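Long-range contacts in putative polyketide synthase (PDB 6HP2), which binds S-adenosyl-L-homocysteine as the O-methyltransferase domain of a trans-AT polyketide synthase multienzyme and probably serves the biosynthesis of the antibiotic bacillaene: residues 82-87 and 330-335; 238-243 and 285-290; 86-91 and 195-200. All coordinates share one frame; numbering follows the deposited sequence.

Contact 1: residues 82-87 and 330-335; sequences EMRQVL and PYPKQQ. With SAH (S-adenosyl-L-homocysteine), chain B.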
loop_
_atom_site.group_PDB
_atom_site.type_symbol
_atom_site.label_atom_id
_atom_site.label_comp_id
_atom_site.label_asym_id
_atom_site.label_seq_id
_atom_site.Cartn_x
_atom_site.Cartn_y
_atom_site.Cartn_z
ATOM N N GLU A 82 7.908 0.520 9.284
ATOM C CA GLU A 82 9.118 -0.000 8.648
ATOM C C GLU A 82 8.852 -0.306 7.178
ATOM O O GLU A 82 9.646 0.033 6.299
ATOM C CB GLU A 82 9.567 -1.259 9.377
ATOM C CG GLU A 82 10.776 -1.978 8.680
ATOM C CD GLU A 82 10.932 -3.404 9.196
ATOM O OE1 GLU A 82 11.602 -3.538 10.234
ATOM O OE2 GLU A 82 10.351 -4.368 8.588
ATOM N N MET A 83 7.743 -0.981 6.899
ATOM C CA MET A 83 7.414 -1.333 5.519
ATOM C C MET A 83 7.268 -0.106 4.636
ATOM O O MET A 83 7.740 -0.077 3.498
ATOM C CB MET A 83 6.131 -2.137 5.470
ATOM C CG MET A 83 5.740 -2.548 4.053
ATOM S SD MET A 83 4.358 -3.763 4.034
ATOM C CE MET A 83 3.004 -2.868 4.733
ATOM N N ARG A 84 6.570 0.902 5.117
ATOM C CA ARG A 84 6.464 2.160 4.370
ATOM C C ARG A 84 7.822 2.820 4.178
ATOM O O ARG A 84 8.075 3.418 3.131
ATOM C CB ARG A 84 5.493 3.084 5.105
ATOM C CG ARG A 84 4.053 2.670 4.905
ATOM C CD ARG A 84 3.127 3.491 5.835
ATOM N NE ARG A 84 1.737 3.420 5.383
ATOM C CZ ARG A 84 0.944 2.363 5.572
ATOM N NH1 ARG A 84 1.411 1.246 6.172
ATOM N NH2 ARG A 84 -0.291 2.424 5.135
ATOM N N GLN A 85 8.719 2.710 5.166
ATOM C CA GLN A 85 10.047 3.274 4.983
ATOM C C GLN A 85 10.760 2.602 3.819
ATOM O O GLN A 85 11.456 3.264 3.033
ATOM C CB GLN A 85 10.917 3.136 6.244
ATOM C CG GLN A 85 10.418 4.001 7.435
ATOM C CD GLN A 85 11.198 3.743 8.682
ATOM O OE1 GLN A 85 11.725 2.649 8.859
ATOM N NE2 GLN A 85 11.288 4.736 9.564
ATOM N N VAL A 86 10.625 1.285 3.705
ATOM C CA VAL A 86 11.239 0.585 2.570
ATOM C C VAL A 86 10.590 1.058 1.283
ATOM O O VAL A 86 11.250 1.248 0.283
ATOM C CB VAL A 86 11.153 -0.943 2.728
ATOM C CG1 VAL A 86 11.751 -1.695 1.468
ATOM C CG2 VAL A 86 11.988 -1.382 3.989
ATOM N N LEU A 87 9.290 1.289 1.294
ATOM C CA LEU A 87 8.636 1.708 0.054
ATOM C C LEU A 87 9.145 3.071 -0.397
ATOM O O LEU A 87 9.338 3.306 -1.602
ATOM C CB LEU A 87 7.100 1.783 0.266
ATOM C CG LEU A 87 6.240 2.222 -0.928
ATOM C CD1 LEU A 87 6.252 1.140 -1.983
ATOM C CD2 LEU A 87 4.798 2.492 -0.422
ATOM N N PRO A 330 13.799 8.648 4.459
ATOM C CA PRO A 330 13.172 9.993 4.531
ATOM C C PRO A 330 11.726 10.011 5.050
ATOM O O PRO A 330 11.214 11.091 5.409
ATOM C CB PRO A 330 13.189 10.475 3.064
ATOM C CG PRO A 330 13.186 9.191 2.265
ATOM C CD PRO A 330 14.005 8.189 3.094
ATOM N N TYR A 331 11.040 8.883 5.074
ATOM C CA TYR A 331 9.609 8.889 5.393
ATOM C C TYR A 331 9.097 7.473 5.536
ATOM O O TYR A 331 9.456 6.644 4.724
ATOM C CB TYR A 331 8.801 9.593 4.274
ATOM C CG TYR A 331 7.337 9.539 4.640
ATOM C CD1 TYR A 331 6.782 10.440 5.525
ATOM C CD2 TYR A 331 6.551 8.547 4.122
ATOM C CE1 TYR A 331 5.444 10.323 5.897
ATOM C CE2 TYR A 331 5.227 8.401 4.494
ATOM C CZ TYR A 331 4.685 9.281 5.391
ATOM O OH TYR A 331 3.387 9.108 5.752
ATOM N N PRO A 332 8.261 7.153 6.520
ATOM C CA PRO A 332 7.898 7.977 7.687
ATOM C C PRO A 332 8.997 7.905 8.718
ATOM O O PRO A 332 9.979 7.231 8.478
ATOM C CB PRO A 332 6.611 7.329 8.225
ATOM C CG PRO A 332 6.246 6.213 7.286
ATOM C CD PRO A 332 7.491 5.887 6.477
ATOM N N LYS A 333 8.817 8.571 9.851
ATOM C CA LYS A 333 9.659 8.421 11.032
ATOM C C LYS A 333 8.948 7.536 12.053
ATOM O O LYS A 333 7.718 7.516 12.131
ATOM C CB LYS A 333 9.974 9.789 11.657
ATOM C CG LYS A 333 10.480 10.831 10.667
ATOM C CD LYS A 333 11.814 10.442 10.027
ATOM C CE LYS A 333 12.263 11.476 8.987
ATOM N NZ LYS A 333 13.715 11.383 8.575
ATOM N N GLN A 334 9.723 6.802 12.842
ATOM C CA GLN A 334 9.141 5.992 13.906
ATOM C C GLN A 334 8.786 6.888 15.085
ATOM O O GLN A 334 9.481 7.868 15.357
ATOM C CB GLN A 334 10.112 4.903 14.355
ATOM C CG GLN A 334 10.351 3.831 13.317
ATOM C CD GLN A 334 9.255 2.765 13.320
ATOM O OE1 GLN A 334 8.209 2.892 13.998
ATOM N NE2 GLN A 334 9.464 1.740 12.547
ATOM N N GLN A 335 7.685 6.562 15.755
ATOM C CA GLN A 335 7.273 7.290 16.949
ATOM C C GLN A 335 8.216 6.973 18.106
ATOM O O GLN A 335 8.739 5.863 18.224
ATOM C CB GLN A 335 5.833 6.924 17.315
ATOM C CG GLN A 335 5.229 7.772 18.411
ATOM C CD GLN A 335 3.747 7.505 18.613
ATOM O OE1 GLN A 335 3.148 6.686 17.909
ATOM N NE2 GLN A 335 3.143 8.201 19.578
HETATM N N SAH B . -3.644 3.379 2.065
HETATM C CA SAH B . -4.316 3.397 3.360
HETATM C CB SAH B . -5.649 2.660 3.324
HETATM C CG SAH B . -5.628 1.287 2.676
HETATM S SD SAH B . -7.223 0.443 2.888
HETATM C C SAH B . -3.378 2.792 4.375
HETATM O O SAH B . -3.705 2.719 5.559
HETATM O OXT SAH B . -2.279 2.390 4.010
HETATM C "C5'" SAH B . -7.842 0.672 1.205
HETATM C "C4'" SAH B . -8.197 2.128 0.910
HETATM O "O4'" SAH B . -8.535 2.238 -0.491
HETATM C "C3'" SAH B . -9.503 2.565 1.651
HETATM O "O3'" SAH B . -9.226 3.892 2.126
HETATM C "C2'" SAH B . -10.606 2.584 0.595
HETATM O "O2'" SAH B . -11.623 3.517 0.810
HETATM C "C1'" SAH B . -9.768 2.924 -0.658
HETATM N N9 SAH B . -10.370 2.585 -1.946
HETATM C C8 SAH B . -10.799 1.366 -2.388
HETATM N N7 SAH B . -11.321 1.559 -3.603
HETATM C C5 SAH B . -11.173 2.859 -3.952
HETATM C C6 SAH B . -11.525 3.605 -5.071
HETATM N N6 SAH B . -12.088 3.094 -6.164
HETATM N N1 SAH B . -11.208 4.932 -5.105
HETATM C C2 SAH B . -10.643 5.559 -4.011
HETATM N N3 SAH B . -10.331 4.818 -2.901
HETATM C C4 SAH B . -10.632 3.514 -2.862
HETATM O O HOH W 1 11.763 6.041 3.666
HETATM O O HOH W 2 11.991 1.385 11.285
#
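Gln-85 reaches from helix 70-88 to the C-terminal loop and gives an N-H of its side-chain amide to the backbone carbonyl of Pro-332, NE2 to O 3.0 Å. The bond is nearly straight (164°) and lies in the plane of the Gln-85 amide, but meets the Pro-332 oxygen from above the carbonyl plane. The chain of Gln-85 is extended beyond CG, and that CG rests 3.6 Å from CD of the proline ring. Arg-84 touches the same carbon with its CB, 3.7 Å from Pro-332 CD, so two successive helix residues hold the pyrrolidine. The peptide before Pro-332 is cis, and the ring folds back with its CB over the centre of the Tyr-331 ring. Tyr-331 O faces the helix and takes a CA-H...O contact from Gln-85, CA to O 3.4 Å. A water also links Tyr-331 O to Gln-85 O. A second water, 2.7 Å from Gln-85 OE1, accepts from Gln-334 NE2, which also binds Glu-78 O; the two glutamine amides are turned 83° apart. Beyond CB, Arg-84 leads to the S-adenosyl-L-homocysteine it binds, its guanidinium directed edge-on toward the ligand carboxylate, though the closeness of the modelled approach is doubtful. Asp-109, in the second shell, holds both: OD2 forms a salt bridge with Arg-84 NE, and OD1 is hydrogen-bonded to Tyr-331 OH. The loop is thus clasped between helix 70-88 and helix 108-116, whose Gln-112 packs on Pro-332, while Met-83 and Val-86 turn to strand 284-293.

Contact 2: residues 238-243 and 285-290; sequences IIDVSP and SYCLFK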
loop_
_atom_site.group_PDB
_atom_site.type_symbol
_atom_site.label_atom_id
_atom_site.label_comp_id
_atom_site.label_asym_id
_atom_site.label_seq_id
_atom_site.Cartn_x
_atom_site.Cartn_y
_atom_site.Cartn_z
ATOM N N ILE A 238 10.801 -3.952 -7.681
ATOM C CA ILE A 238 9.683 -4.765 -7.168
ATOM C C ILE A 238 10.246 -5.612 -6.036
ATOM O O ILE A 238 11.279 -6.271 -6.197
ATOM C CB ILE A 238 9.015 -5.620 -8.263
ATOM C CG1 ILE A 238 7.912 -6.538 -7.731
ATOM C CG2 ILE A 238 10.100 -6.482 -9.023
ATOM C CD1 ILE A 238 6.628 -5.850 -7.479
ATOM N N ILE A 239 9.611 -5.542 -4.862
ATOM C CA ILE A 239 10.099 -6.217 -3.697
ATOM C C ILE A 239 9.049 -7.191 -3.181
ATOM O O ILE A 239 7.913 -6.795 -2.985
ATOM C CB ILE A 239 10.400 -5.191 -2.600
ATOM C CG1 ILE A 239 11.549 -4.269 -3.023
ATOM C CG2 ILE A 239 10.722 -5.894 -1.306
ATOM C CD1 ILE A 239 11.674 -3.023 -2.173
ATOM N N ASP A 240 9.416 -8.443 -2.920
ATOM C CA ASP A 240 8.433 -9.415 -2.460
ATOM C C ASP A 240 8.448 -9.543 -0.929
ATOM O O ASP A 240 9.472 -9.902 -0.352
ATOM C CB ASP A 240 8.724 -10.775 -3.091
ATOM C CG ASP A 240 7.666 -11.808 -2.763
ATOM O OD1 ASP A 240 6.675 -11.449 -2.095
ATOM O OD2 ASP A 240 7.825 -12.974 -3.174
ATOM N N VAL A 241 7.327 -9.244 -0.270
ATOM C CA VAL A 241 7.247 -9.342 1.183
ATOM C C VAL A 241 6.359 -10.491 1.653
ATOM O O VAL A 241 6.058 -10.589 2.841
ATOM C CB VAL A 241 6.677 -8.053 1.798
ATOM C CG1 VAL A 241 7.208 -7.864 3.206
ATOM C CG2 VAL A 241 6.994 -6.843 0.932
ATOM N N SER A 242 5.950 -11.364 0.736
ATOM C CA SER A 242 5.043 -12.464 1.076
ATOM C C SER A 242 5.437 -13.304 2.297
ATOM O O SER A 242 4.596 -13.550 3.161
ATOM C CB SER A 242 4.796 -13.375 -0.135
ATOM O OG SER A 242 4.564 -12.615 -1.304
ATOM N N PRO A 243 6.704 -13.746 2.386
ATOM C CA PRO A 243 6.997 -14.566 3.567
ATOM C C PRO A 243 6.844 -13.804 4.881
ATOM O O PRO A 243 6.308 -14.348 5.843
ATOM C CB PRO A 243 8.461 -14.989 3.360
ATOM C CG PRO A 243 8.783 -14.666 1.939
ATOM C CD PRO A 243 7.911 -13.506 1.579
ATOM N N SER A 285 1.165 -12.968 -4.162
ATOM C CA SER A 285 2.347 -12.328 -3.619
ATOM C C SER A 285 1.989 -10.905 -3.220
ATOM O O SER A 285 1.375 -10.158 -4.004
ATOM C CB SER A 285 3.508 -12.304 -4.632
ATOM O OG SER A 285 3.926 -13.607 -4.930
ATOM N N TYR A 286 2.439 -10.481 -2.031
ATOM C CA TYR A 286 2.224 -9.147 -1.509
ATOM C C TYR A 286 3.509 -8.416 -1.822
ATOM O O TYR A 286 4.557 -8.769 -1.283
ATOM C CB TYR A 286 2.085 -9.255 -0.009
ATOM C CG TYR A 286 1.832 -7.975 0.728
ATOM C CD1 TYR A 286 2.857 -7.116 1.077
ATOM C CD2 TYR A 286 0.574 -7.676 1.155
ATOM C CE1 TYR A 286 2.597 -5.971 1.804
ATOM C CE2 TYR A 286 0.295 -6.539 1.837
ATOM C CZ TYR A 286 1.306 -5.720 2.216
ATOM O OH TYR A 286 0.986 -4.573 2.901
ATOM N N CYS A 287 3.467 -7.403 -2.678
ATOM C CA CYS A 287 4.705 -6.746 -3.056
ATOM C C CYS A 287 4.732 -5.220 -3.028
ATOM O O CYS A 287 3.692 -4.568 -3.104
ATOM C CB CYS A 287 5.083 -7.171 -4.472
ATOM S SG CYS A 287 5.256 -8.938 -4.799
ATOM N N LEU A 288 5.939 -4.662 -2.919
ATOM C CA LEU A 288 6.119 -3.222 -2.949
ATOM C C LEU A 288 6.564 -2.877 -4.386
ATOM O O LEU A 288 7.569 -3.403 -4.860
ATOM C CB LEU A 288 7.185 -2.750 -1.961
ATOM C CG LEU A 288 7.259 -3.418 -0.588
ATOM C CD1 LEU A 288 8.418 -2.832 0.206
ATOM C CD2 LEU A 288 5.952 -3.242 0.165
ATOM N N PHE A 289 5.822 -2.013 -5.070
ATOM C CA PHE A 289 6.129 -1.604 -6.439
ATOM C C PHE A 289 6.674 -0.176 -6.470
ATOM O O PHE A 289 6.035 0.728 -5.925
ATOM C CB PHE A 289 4.903 -1.579 -7.365
ATOM C CG PHE A 289 4.178 -2.881 -7.520
ATOM C CD1 PHE A 289 3.546 -3.470 -6.458
ATOM C CD2 PHE A 289 4.016 -3.421 -8.759
ATOM C CE1 PHE A 289 2.807 -4.629 -6.639
ATOM C CE2 PHE A 289 3.310 -4.614 -8.947
ATOM C CZ PHE A 289 2.716 -5.210 -7.882
ATOM N N LYS A 290 7.777 0.034 -7.188
ATOM C CA LYS A 290 8.278 1.384 -7.500
ATOM C C LYS A 290 8.299 1.529 -9.021
ATOM O O LYS A 290 9.078 0.852 -9.735
ATOM C CB LYS A 290 9.644 1.624 -6.891
ATOM C CG LYS A 290 9.717 1.094 -5.482
ATOM C CD LYS A 290 10.980 1.642 -4.748
ATOM C CE LYS A 290 10.961 1.150 -3.321
ATOM N NZ LYS A 290 12.071 1.708 -2.518
HETATM O O HOH W 3 5.811 -14.537 -3.407
#
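Ile-238 sets its CD1 squarely over the Phe-289 ring, 3.7 Å from the centroid and 7° off the ring normal, a CH-pi contact across two antiparallel strands. Its CG1 lies anti to the backbone N (chi1 176°), which swings the chain end toward the partner strand, where CD1 also meets Cys-287 CB at 3.6 Å. On the other face of the sheet Leu-288 packs against two side chains: its CG stands 3.8 Å from Val-241 CG2, and its CD1 4.0 Å from Ile-239 CD1. Between these apolar layers, Ile-239 and Leu-288 form a hydrogen-bonded pair, Ile-239 N to Leu-288 O 3.0 Å and Leu-288 N to Ile-239 O 2.9 Å. It is flanked by the non-hydrogen-bonded pairs Ile-238/Phe-289 and Asp-240/Cys-287. Val-241 N then donates to Tyr-286 O, carrying the pairing one residue beyond the strand.

Past this point the strand gives way to helix 242-249, with Val-241 at the N-cap, and side chains continue the pairing. Ser-242 OG stands in for a backbone acceptor, taking Tyr-286 N at 3.1 Å in a bent bond (149°), and gives its own proton to Asp-240 OD1, 2.5 Å from OG, on the syn lone pair. Ser-242 N reaches the same OD1 from above the carboxylate plane, closing an Asx turn. A water joins Asp-240 OD2, Ser-242 OG and Ser-285 OG at the polar edge, where Ser-285 OG is also hydrogen-bonded to Asn-204 ND2. Strand 284-293 is enclosed between strands 233-240 and 194-203; helices 70-88 and 316-326 cover the Leu-288 face, and Trp-224 meets the Phe-289 ring.

Contact 3: residues 86-91 and 195-200; sequences VLFCKE and TVLLID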
loop_
_atom_site.group_PDB
_atom_site.type_symbol
_atom_site.label_atom_id
_atom_site.label_comp_id
_atom_site.label_asym_id
_atom_site.label_seq_id
_atom_site.Cartn_x
_atom_site.Cartn_y
_atom_site.Cartn_z
ATOM N N VAL A 86 10.625 1.285 3.705
ATOM C CA VAL A 86 11.239 0.585 2.570
ATOM C C VAL A 86 10.590 1.058 1.283
ATOM O O VAL A 86 11.250 1.248 0.283
ATOM C CB VAL A 86 11.153 -0.943 2.728
ATOM C CG1 VAL A 86 11.751 -1.695 1.468
ATOM C CG2 VAL A 86 11.988 -1.382 3.989
ATOM N N LEU A 87 9.290 1.289 1.294
ATOM C CA LEU A 87 8.636 1.708 0.054
ATOM C C LEU A 87 9.145 3.071 -0.397
ATOM O O LEU A 87 9.338 3.306 -1.602
ATOM C CB LEU A 87 7.100 1.783 0.266
ATOM C CG LEU A 87 6.240 2.222 -0.928
ATOM C CD1 LEU A 87 6.252 1.140 -1.983
ATOM C CD2 LEU A 87 4.798 2.492 -0.422
ATOM N N PHE A 88 9.302 3.999 0.559
ATOM C CA PHE A 88 9.616 5.384 0.265
ATOM C C PHE A 88 11.126 5.701 0.201
ATOM O O PHE A 88 11.497 6.856 -0.072
ATOM C CB PHE A 88 8.944 6.302 1.284
ATOM C CG PHE A 88 7.417 6.492 1.066
ATOM C CD1 PHE A 88 6.941 7.377 0.127
ATOM C CD2 PHE A 88 6.501 5.825 1.863
ATOM C CE1 PHE A 88 5.622 7.571 -0.073
ATOM C CE2 PHE A 88 5.150 5.995 1.685
ATOM C CZ PHE A 88 4.695 6.873 0.706
ATOM N N CYS A 89 12.002 4.748 0.462
ATOM C CA CYS A 89 13.382 5.114 0.819
ATOM C C CYS A 89 14.286 5.467 -0.363
ATOM O O CYS A 89 15.476 5.794 -0.133
ATOM C CB CYS A 89 14.050 3.999 1.619
ATOM S SG CYS A 89 14.526 2.546 0.651
ATOM N N LYS A 90 13.764 5.444 -1.604
ATOM C CA LYS A 90 14.515 5.911 -2.771
ATOM C C LYS A 90 14.041 7.284 -3.249
ATOM O O LYS A 90 14.542 7.782 -4.220
ATOM C CB LYS A 90 14.414 4.928 -3.964
ATOM C CG LYS A 90 14.939 3.545 -3.646
ATOM C CD LYS A 90 16.411 3.517 -3.403
ATOM C CE LYS A 90 16.909 2.065 -3.097
ATOM N NZ LYS A 90 16.679 1.122 -4.217
ATOM N N GLU A 91 13.055 7.886 -2.614
ATOM C CA GLU A 91 12.483 9.138 -3.068
ATOM C C GLU A 91 13.228 10.306 -2.453
ATOM O O GLU A 91 13.766 10.206 -1.351
ATOM C CB GLU A 91 11.007 9.182 -2.679
ATOM C CG GLU A 91 10.284 7.908 -3.106
ATOM C CD GLU A 91 10.584 7.505 -4.569
ATOM O OE1 GLU A 91 10.458 8.389 -5.462
ATOM O OE2 GLU A 91 10.963 6.299 -4.812
ATOM N N THR A 195 7.159 9.314 -9.697
ATOM C CA THR A 195 7.147 7.938 -9.236
ATOM C C THR A 195 5.763 7.539 -8.786
ATOM O O THR A 195 5.031 8.351 -8.195
ATOM C CB THR A 195 8.157 7.794 -8.061
ATOM O OG1 THR A 195 9.444 8.247 -8.496
ATOM C CG2 THR A 195 8.313 6.374 -7.657
ATOM N N VAL A 196 5.415 6.312 -9.109
ATOM C CA VAL A 196 4.271 5.640 -8.537
ATOM C C VAL A 196 4.775 4.602 -7.531
ATOM O O VAL A 196 5.562 3.721 -7.877
ATOM C CB VAL A 196 3.372 5.014 -9.602
ATOM C CG1 VAL A 196 2.079 4.469 -8.898
ATOM C CG2 VAL A 196 3.096 5.995 -10.658
ATOM N N LEU A 197 4.243 4.649 -6.304
ATOM C CA LEU A 197 4.565 3.694 -5.257
ATOM C C LEU A 197 3.300 2.930 -4.862
ATOM O O LEU A 197 2.310 3.512 -4.386
ATOM C CB LEU A 197 5.187 4.407 -4.069
ATOM C CG LEU A 197 6.450 5.171 -4.299
ATOM C CD1 LEU A 197 6.831 6.049 -3.086
ATOM C CD2 LEU A 197 7.584 4.228 -4.622
ATOM N N LEU A 198 3.354 1.627 -5.037
ATOM C CA LEU A 198 2.267 0.753 -4.669
ATOM C C LEU A 198 2.702 -0.320 -3.694
ATOM O O LEU A 198 3.840 -0.793 -3.716
ATOM C CB LEU A 198 1.712 0.055 -5.887
ATOM C CG LEU A 198 1.336 0.866 -7.063
ATOM C CD1 LEU A 198 0.922 -0.139 -8.191
ATOM C CD2 LEU A 198 0.216 1.781 -6.791
ATOM N N ILE A 199 1.748 -0.717 -2.853
ATOM C CA ILE A 199 1.799 -1.958 -2.109
ATOM C C ILE A 199 0.566 -2.704 -2.567
ATOM O O ILE A 199 -0.551 -2.237 -2.336
ATOM C CB ILE A 199 1.814 -1.772 -0.586
ATOM C CG1 ILE A 199 3.061 -0.984 -0.139
ATOM C CG2 ILE A 199 1.773 -3.135 0.121
ATOM C CD1 ILE A 199 3.290 -0.958 1.322
ATOM N N ASP A 200 0.759 -3.899 -3.153
ATOM C CA ASP A 200 -0.346 -4.551 -3.841
ATOM C C ASP A 200 -0.048 -6.032 -4.023
ATOM O O ASP A 200 1.065 -6.527 -3.761
ATOM C CB ASP A 200 -0.624 -3.883 -5.179
ATOM C CG ASP A 200 -2.089 -3.640 -5.422
ATOM O OD1 ASP A 200 -2.891 -4.524 -5.111
ATOM O OD2 ASP A 200 -2.418 -2.553 -5.984
#
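Leu-197 comes obliquely to the Phe-88 ring: the methyl CD1 of the leucine lies 3.5 Å from Phe-88 CD1 and nearly as close to CE1, while the Tyr-331 ring meets that of Phe-88 edge-to-face. The second flat group, the Glu-91 carboxylate, takes a rather long hydrogen bond from Thr-195, whose hydroxyl donates from the syn side, OG1 to OE1 3.2 Å, 26° out of the carboxylate plane. Both lie where the end of helix 70-88 packs on the central sheet of a Rossmann-like, class I methyltransferase fold, with strand order 3-2-1-4-5-7-6 and strand 284-293 antiparallel to its neighbour 194-203.

A type I turn from Phe-88 to Glu-91 doubles the chain back, so that ring and carboxylate address the same strand. Glu-91 is bent at chi2 (-48°), bringing its acid over Thr-195 while its CG touches Leu-197 CD1 at 3.9 Å. Thr-195 OG1 is also hydrogen-bonded to Lys-292 NZ, a nearby positive charge that may favour the ionised glutamate. Met-166 and Val-168 of strand 164-170 close in on Phe-88, and Met-166 also touches Glu-91.

Leu-87 packs between the helix and the strand. Leu-87 and Leu-197 run side by side, pointing opposite ways, CG of the first to CB of the second 4.0 Å, and the two methyls of Leu-87 diverge from there. CD2 packs on Ile-199 CG1 at 3.9 Å, on the side nearer the ligand; CD1 reaches the strand backbone and ends 3.5 Å from Leu-198 O.

Overall arrangement
Helix 70-88 ties the three contacts together. Contacts 1 and 3 share Val-86 and Leu-87, their centres about 10 Å apart, and meet where Tyr-331 O lies 3.5 Å from Phe-88 CB. Contact 2 lies about 16 Å from contact 1, centre to centre, yet Lys-290 NZ reaches back to Val-86 O at 3.0 Å, probably a hydrogen bond. Contacts 2 and 3, about 11 Å apart between centres, occupy neighbouring strands of one sheet, probably joined by Phe-289 N to Leu-198 O at 2.7 Å. Contact 1 enters the S-adenosyl-L-homocysteine pocket through Arg-84, while contacts 2 and 3 come near it: the side chains of Tyr-286 and Ile-199 stand about 8 and 7 Å from the ligand.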